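Local coordinates for XAC2610 protein (Xanthomonas axonopodis pv. citri, PDB 4QTQ) that binds calcium and probably acts as an immunity protein that inhibits a peptidoglycan hydrolase linked to bacterial killing by a type IV secretion system, at residues Y125-A129 with A130-L134; R203-G207 with E208-V212. One frame throughout, in Å; residues are numbered along the deposited sequence.

Interaction 1: residues Y125-A129 with A130-L134; sequences YLFDA and AQKTL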
# COMPACT_ATOMS: atom_id res chain seq x y z
N TYR A 125 -3.58 -6.43 -2.92
CA TYR A 125 -4.13 -7.76 -3.16
C TYR A 125 -4.21 -8.57 -1.85
O TYR A 125 -3.18 -8.84 -1.22
CB TYR A 125 -3.28 -8.55 -4.17
CG TYR A 125 -2.95 -7.80 -5.45
CD1 TYR A 125 -1.98 -6.81 -5.46
CD2 TYR A 125 -3.59 -8.11 -6.65
CE1 TYR A 125 -1.67 -6.12 -6.62
CE2 TYR A 125 -3.29 -7.42 -7.82
CZ TYR A 125 -2.32 -6.42 -7.80
OH TYR A 125 -1.98 -5.73 -8.92
N LEU A 126 -5.43 -8.94 -1.46
CA LEU A 126 -5.63 -9.78 -0.28
C LEU A 126 -5.62 -11.26 -0.66
O LEU A 126 -6.21 -11.67 -1.67
CB LEU A 126 -6.94 -9.43 0.42
CG LEU A 126 -7.09 -8.02 0.99
CD1 LEU A 126 -8.41 -7.91 1.72
CD2 LEU A 126 -5.94 -7.67 1.93
N PHE A 127 -4.95 -12.08 0.14
CA PHE A 127 -5.00 -13.50 -0.07
C PHE A 127 -6.41 -13.99 0.28
O PHE A 127 -6.91 -13.74 1.37
CB PHE A 127 -3.98 -14.24 0.79
CG PHE A 127 -3.85 -15.68 0.44
CD1 PHE A 127 -3.23 -16.06 -0.74
CD2 PHE A 127 -4.39 -16.66 1.27
CE1 PHE A 127 -3.13 -17.40 -1.08
CE2 PHE A 127 -4.29 -18.00 0.93
CZ PHE A 127 -3.65 -18.37 -0.23
N ASP A 128 -7.05 -14.64 -0.68
CA ASP A 128 -8.39 -15.15 -0.49
C ASP A 128 -8.25 -16.63 -0.19
O ASP A 128 -7.96 -17.42 -1.09
CB ASP A 128 -9.24 -14.90 -1.73
CG ASP A 128 -10.72 -15.05 -1.47
OD1 ASP A 128 -11.16 -16.15 -1.07
OD2 ASP A 128 -11.45 -14.05 -1.68
N ALA A 129 -8.43 -16.99 1.08
CA ALA A 129 -8.21 -18.35 1.58
C ALA A 129 -9.04 -19.42 0.85
O ALA A 129 -8.59 -20.56 0.69
CB ALA A 129 -8.49 -18.40 3.07
N ALA A 130 -10.24 -19.04 0.41
CA ALA A 130 -11.12 -19.94 -0.33
C ALA A 130 -10.54 -20.26 -1.69
O ALA A 130 -10.36 -21.42 -2.05
CB ALA A 130 -12.51 -19.31 -0.48
N GLN A 131 -10.21 -19.21 -2.44
CA GLN A 131 -9.76 -19.36 -3.81
C GLN A 131 -8.32 -19.85 -3.95
O GLN A 131 -7.92 -20.29 -5.03
CB GLN A 131 -9.90 -18.03 -4.54
CG GLN A 131 -11.34 -17.54 -4.64
CD GLN A 131 -11.45 -16.15 -5.23
OE1 GLN A 131 -12.16 -15.30 -4.71
NE2 GLN A 131 -10.73 -15.91 -6.33
N LYS A 132 -7.55 -19.78 -2.87
CA LYS A 132 -6.09 -19.98 -2.93
C LYS A 132 -5.50 -19.04 -3.96
O LYS A 132 -4.77 -19.46 -4.85
CB LYS A 132 -5.70 -21.43 -3.26
CG LYS A 132 -6.05 -22.43 -2.17
CD LYS A 132 -5.14 -22.29 -0.96
CE LYS A 132 -5.85 -22.82 0.27
NZ LYS A 132 -5.08 -22.62 1.53
N THR A 133 -5.84 -17.77 -3.83
CA THR A 133 -5.20 -16.78 -4.65
C THR A 133 -5.23 -15.40 -4.01
O THR A 133 -5.76 -15.21 -2.91
CB THR A 133 -5.84 -16.72 -6.04
OG1 THR A 133 -4.98 -15.98 -6.92
CG2 THR A 133 -7.23 -16.08 -5.99
N LEU A 134 -4.64 -14.45 -4.72
CA LEU A 134 -4.53 -13.08 -4.28
C LEU A 134 -5.52 -12.32 -5.14
O LEU A 134 -5.48 -12.45 -6.35
CB LEU A 134 -3.11 -12.57 -4.53
CG LEU A 134 -2.10 -13.06 -3.49
CD1 LEU A 134 -0.69 -13.12 -4.05
CD2 LEU A 134 -2.17 -12.17 -2.26
O HOH W 1 -11.83 -16.87 1.68
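The ring of Phe127 lies along the returning strand, with CG of Leu134 at its edge and near its plane. Thr133 O and Lys132 CA approach obliquely, the former 3.4 Å from Phe127 CD1 and the latter 4.0 Å from Phe127 CZ. CG of Phe127 stands anti to the backbone N (chi1 -171°), which swings the ring along the turn toward Lys132. Outside the hairpin, the ring stacks with His104, a calcium ligand, and the side chain also touches Ile63. A second flat group, the Asp128 carboxylate, leans over the turn: OD1 accepts weak bonds from the backbone N of Ala130 and Gln131, and a water bridges OD1 and Ala130 N, donating to the first at 2.9 Å and accepting from the second.

Strands 121-128 and 133-136 form an antiparallel hairpin closed through a G1 beta bulge, in which Lys132 and Thr133 both face Asp128; Lys132 has the positive phi (54°) of the bulge's first position. Asp128 N gives Thr133 O a short, straight bond of 2.6 Å, whereas the returns to Asp128 O from Lys132 N and Thr133 N are weak. Further down, Leu134 CD2 packs 4.1 Å from Phe127 CB, and CB of Leu134 meets CB of Tyr125 at 4.0 Å.

Phe127 N also donates to OD1 of Asp106, another calcium ligand. One strand of the hairpin thus serves as second shell to the metal through a backbone N-H and a ring, while the turn beyond it is held by one strong backbone bond and several weak ones centred on Asp128.

Interaction 2: residues R203-G207 with E208-V212; sequences RLQDG and EMKEV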
# COMPACT_ATOMS: atom_id res chain seq x y z
N ARG A 203 -17.74 11.37 11.46
CA ARG A 203 -17.78 9.96 11.85
C ARG A 203 -18.92 9.26 11.14
O ARG A 203 -19.89 9.90 10.73
CB ARG A 203 -17.99 9.82 13.35
CG ARG A 203 -16.88 10.44 14.15
CD ARG A 203 -16.71 9.80 15.52
NE ARG A 203 -15.40 10.15 16.06
CZ ARG A 203 -15.17 11.00 17.06
NH1 ARG A 203 -16.17 11.59 17.71
NH2 ARG A 203 -13.92 11.25 17.43
N LEU A 204 -18.80 7.93 11.04
CA LEU A 204 -19.79 7.12 10.37
C LEU A 204 -20.92 6.89 11.34
O LEU A 204 -20.72 6.30 12.41
CB LEU A 204 -19.18 5.79 9.91
CG LEU A 204 -20.11 4.78 9.25
CD1 LEU A 204 -20.55 5.27 7.89
CD2 LEU A 204 -19.48 3.40 9.16
N GLN A 205 -22.11 7.33 10.96
CA GLN A 205 -23.28 7.24 11.82
C GLN A 205 -24.49 6.99 10.93
O GLN A 205 -24.71 7.72 9.97
CB GLN A 205 -23.42 8.55 12.59
CG GLN A 205 -24.48 8.53 13.68
CD GLN A 205 -24.68 9.91 14.29
OE1 GLN A 205 -23.75 10.72 14.38
NE2 GLN A 205 -25.91 10.18 14.72
N ASP A 206 -25.25 5.94 11.25
CA ASP A 206 -26.42 5.56 10.46
C ASP A 206 -26.07 5.35 8.99
O ASP A 206 -26.84 5.73 8.10
CB ASP A 206 -27.53 6.62 10.60
CG ASP A 206 -28.00 6.77 12.03
OD1 ASP A 206 -28.49 5.78 12.59
OD2 ASP A 206 -27.88 7.88 12.61
N GLY A 207 -24.89 4.78 8.75
CA GLY A 207 -24.43 4.46 7.40
C GLY A 207 -23.88 5.62 6.58
O GLY A 207 -23.57 5.43 5.41
N GLU A 208 -23.76 6.81 7.15
CA GLU A 208 -23.19 7.96 6.44
C GLU A 208 -22.19 8.70 7.30
O GLU A 208 -22.28 8.67 8.53
CB GLU A 208 -24.28 8.93 5.99
CG GLU A 208 -25.25 8.34 4.98
CD GLU A 208 -26.19 9.38 4.40
OE1 GLU A 208 -26.09 10.57 4.77
OE2 GLU A 208 -27.04 9.00 3.57
N MET A 209 -21.24 9.36 6.66
CA MET A 209 -20.31 10.22 7.39
C MET A 209 -21.06 11.48 7.82
O MET A 209 -21.65 12.16 6.97
CB MET A 209 -19.10 10.58 6.52
CG MET A 209 -18.26 9.38 6.11
SD MET A 209 -17.61 8.45 7.51
CE MET A 209 -16.65 9.71 8.34
N LYS A 210 -21.07 11.76 9.12
CA LYS A 210 -21.74 12.94 9.67
C LYS A 210 -20.73 13.77 10.44
O LYS A 210 -19.92 13.22 11.17
CB LYS A 210 -22.86 12.56 10.66
CG LYS A 210 -23.82 11.46 10.21
CD LYS A 210 -24.80 11.91 9.14
CE LYS A 210 -25.85 10.84 8.88
NZ LYS A 210 -26.81 10.66 10.01
N GLU A 211 -20.79 15.09 10.30
CA GLU A 211 -20.02 15.96 11.17
C GLU A 211 -20.56 15.87 12.60
O GLU A 211 -21.76 15.81 12.81
CB GLU A 211 -20.06 17.40 10.67
CG GLU A 211 -19.21 18.35 11.49
CD GLU A 211 -19.06 19.72 10.85
OE1 GLU A 211 -18.57 20.63 11.54
OE2 GLU A 211 -19.43 19.87 9.66
N VAL A 212 -19.66 15.85 13.57
CA VAL A 212 -20.00 15.73 14.98
C VAL A 212 -19.20 16.76 15.76
O VAL A 212 -18.11 17.14 15.33
CB VAL A 212 -19.69 14.32 15.52
CG1 VAL A 212 -20.57 13.27 14.85
CG2 VAL A 212 -18.23 13.95 15.35
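Leu204 and Met209 face each other across a beta hairpin with a two-residue loop, Asp206-Gly207, closed by a type I' turn from Gln205 to Glu208. It joins strand 198-205 to strand 208-212, which forms an outer edge of its antiparallel sheet.

Backbone bonds set the register. In the hydrogen-bonded pair Arg203-Lys210, Arg203 N reaches Lys210 O and Lys210 N returns to Arg203 O at 2.7 Å. Gln205 and Glu208 form the next such pair: Gln205 N donates to Glu208 O at 2.8 Å, and Glu208 N returns a bond to Gln205 O at 3.1 Å. Both turn residues, Asp206 and Gly207, have positive phi, as the type I' geometry requires.

Apolar packing lies on the face of Leu204 and Met209, where a bend at chi2 (-58°) helps fold the thioether back over the partner strand, so that SD rests 3.9 Å from Leu204 CB and CE lies against the backbone of Arg203. Leu204 also touches Val182 and Ile184 of strand 181-190, and Met209 touches Leu183. On the other face the aliphatic parts of polar chains meet: Gln205 CB meets Lys210 CG, and Val212 crosses Arg203 at about a right angle, its CG2 touching CG and NH1.

Charged groups add little across the hairpin. Arg203 makes long, weak ion pairs outside it, through NE to Glu185 and through NH1 to the C-terminal carboxylate of Asn214. Turns at chi2 (-73°) and chi4 (70°) bring the Lys210 ammonium group over the turn, where NZ makes a long salt bridge of 4.0 Å to Asp206 OD2 and CE lies 3.5 Å from Gln205 O.

Overall arrangement
Both interactions are tips of antiparallel hairpins, but they belong to different sheets; their centres are 32 Å apart, their nearest atoms about 17 Å, and they do not touch. Interaction 1 is partly buried: several of its strand side chains pack on strand 63-65 and it adjoins the calcium site, while its turn is exposed. Interaction 2 is a surface contact, 26 Å from the centre of the chain, close to the C-terminus. Their closures differ accordingly. Residues 125-134 use a longer, bulged turn gathered round an aspartate, with a water bridge and an aromatic ring; residues 203-212 use a tight two-residue turn, paired backbone bonds, a methionine-leucine contact and long charge pairs.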